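Local coordinates for avidin-related protein 2 (Gallus gallus, PDB 1WBI) that binds biotin as a four-chain member of the avidin family, related to egg-white avidin, at residues Ala4-Ser8 and Ser89-Val93. Numbering follows the deposited sequence.
Sequences ARKCS and SGKEV
E92 reaches from the start of strand 92-101 to the backbone of the N-terminal segment, where its OE2 accepts a hydrogen bond from C7 N at 2.7 Å. The bond is nearly straight, 172° at the hydrogen, and falls on the anti lone pair of OE2, the one turned away from OE1. Its position follows from the torsions of E92: CG lies anti to the carbonyl carbon (chi1 -61°) and the chain runs extended beyond CG. The carboxylate thereby meets a type II turn, R5 to S8, closed by S8 N to R5 O at 3.2 Å, and it binds the central amide of that turn, between K6 and C7.

K6 comes back the other way. Its chain bends at chi2 and crosses that of E92 at about a right angle, with K6 CD 3.8 Å from E92 CD, so that aliphatic carbon lies against the carboxyl carbon. K6 NZ then donates to G90 O at 2.7 Å, with NZ standing 23° off the plane of the carbonyl. In the eight-stranded antiparallel barrel of the avidin family, these links fasten the segment preceding strand 11-15 to the loop after strand 77-86 through G90 and to the first residue of strand 92-101 through E92. The C7-C84 disulfide ties the same segment to strand 77-86, and C7 SG also sits 4.3 Å from E92 CG.

K6 NZ and E92 OE1 carry opposite charges but stand 4.3 Å apart, too far for a salt bridge. One water spans them, accepting from K6 NZ at 2.8 Å and donating to E92 OE1. That oxygen also forms a salt bridge with R123 NE of strand 114-123; the nearby positive groups would probably stabilise an ionised carboxylate.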
loop_
_atom_site.group_PDB
_atom_site.type_symbol
_atom_site.label_atom_id
_atom_site.label_comp_id
_atom_site.label_asym_id
_atom_site.label_seq_id
_atom_site.Cartn_x
_atom_site.Cartn_y
_atom_site.Cartn_z
ATOM N N ALA A 4 -7.100 -15.074 -30.281
ATOM C CA ALA A 4 -6.694 -14.760 -28.883
ATOM C C ALA A 4 -7.898 -14.301 -28.061
ATOM O O ALA A 4 -8.775 -13.576 -28.547
ATOM C CB ALA A 4 -5.613 -13.697 -28.861
ATOM N N ARG A 5 -7.923 -14.725 -26.802
ATOM C CA ARG A 5 -8.976 -14.339 -25.874
ATOM C C ARG A 5 -8.744 -12.940 -25.339
ATOM O O ARG A 5 -7.601 -12.533 -25.115
ATOM C CB ARG A 5 -8.981 -15.258 -24.634
ATOM C CG ARG A 5 -9.843 -16.464 -24.708
ATOM C CD ARG A 5 -9.652 -17.328 -23.514
ATOM N NE ARG A 5 -10.129 -16.728 -22.261
ATOM C CZ ARG A 5 -11.045 -17.263 -21.454
ATOM N NH1 ARG A 5 -11.659 -18.404 -21.760
ATOM N NH2 ARG A 5 -11.394 -16.619 -20.348
ATOM N N LYS A 6 -9.822 -12.234 -25.055
ATOM C CA LYS A 6 -9.734 -10.998 -24.265
ATOM C C LYS A 6 -9.101 -11.314 -22.914
ATOM O O LYS A 6 -9.371 -12.352 -22.317
ATOM C CB LYS A 6 -11.124 -10.383 -24.073
ATOM C CG LYS A 6 -11.777 -9.873 -25.339
ATOM C CD LYS A 6 -11.048 -8.717 -26.009
ATOM C CE LYS A 6 -11.816 -8.229 -27.231
ATOM N NZ LYS A 6 -11.219 -6.928 -27.686
ATOM N N CYS A 7 -8.280 -10.407 -22.426
ATOM C CA CYS A 7 -7.582 -10.556 -21.142
ATOM C C CYS A 7 -6.584 -11.719 -21.080
ATOM O O CYS A 7 -6.150 -12.129 -19.982
ATOM C CB CYS A 7 -8.566 -10.569 -19.961
ATOM S SG CYS A 7 -9.333 -9.018 -19.699
ATOM N N SER A 8 -6.157 -12.227 -22.236
ATOM C CA SER A 8 -4.845 -12.914 -22.300
ATOM C C SER A 8 -3.822 -11.813 -22.259
ATOM O O SER A 8 -3.917 -10.838 -22.999
ATOM C CB SER A 8 -4.660 -13.713 -23.587
ATOM O OG SER A 8 -3.358 -14.271 -23.635
ATOM N N SER A 89 -17.890 -3.337 -25.347
ATOM C CA SER A 89 -17.312 -3.076 -26.673
ATOM C C SER A 89 -16.037 -3.873 -26.913
ATOM O O SER A 89 -15.424 -3.754 -27.978
ATOM C CB SER A 89 -16.977 -1.601 -26.814
ATOM O OG SER A 89 -15.739 -1.289 -26.190
ATOM N N GLY A 90 -15.602 -4.637 -25.904
ATOM C CA GLY A 90 -14.395 -5.399 -26.050
ATOM C C GLY A 90 -13.138 -4.699 -25.550
ATOM O O GLY A 90 -12.049 -5.235 -25.695
ATOM N N LYS A 91 -13.271 -3.499 -24.973
ATOM C CA LYS A 91 -12.079 -2.790 -24.517
ATOM C C LYS A 91 -11.557 -3.367 -23.200
ATOM O O LYS A 91 -12.292 -3.451 -22.218
ATOM C CB LYS A 91 -12.335 -1.289 -24.382
ATOM C CG LYS A 91 -11.082 -0.528 -23.947
ATOM C CD LYS A 91 -11.355 0.948 -23.737
ATOM C CE LYS A 91 -10.107 1.675 -23.246
ATOM N NZ LYS A 91 -9.706 1.210 -21.919
ATOM N N GLU A 92 -10.297 -3.754 -23.219
ATOM C CA GLU A 92 -9.568 -4.306 -22.056
ATOM C C GLU A 92 -8.884 -3.198 -21.254
ATOM O O GLU A 92 -8.211 -2.317 -21.807
ATOM C CB GLU A 92 -8.503 -5.317 -22.478
ATOM C CG GLU A 92 -9.066 -6.531 -23.218
ATOM C CD GLU A 92 -8.108 -7.113 -24.180
ATOM O OE1 GLU A 92 -7.788 -6.399 -25.140
ATOM O OE2 GLU A 92 -7.652 -8.243 -23.984
ATOM N N VAL A 93 -9.013 -3.261 -19.947
ATOM C CA VAL A 93 -8.235 -2.379 -19.062
ATOM C C VAL A 93 -7.636 -3.224 -17.939
ATOM O O VAL A 93 -8.356 -4.026 -17.301
ATOM C CB VAL A 93 -9.088 -1.285 -18.439
ATOM C CG1 VAL A 93 -8.285 -0.437 -17.495
ATOM C CG2 VAL A 93 -9.730 -0.423 -19.529
HETATM O O HOH W 1 -8.398 -7.060 -27.788
#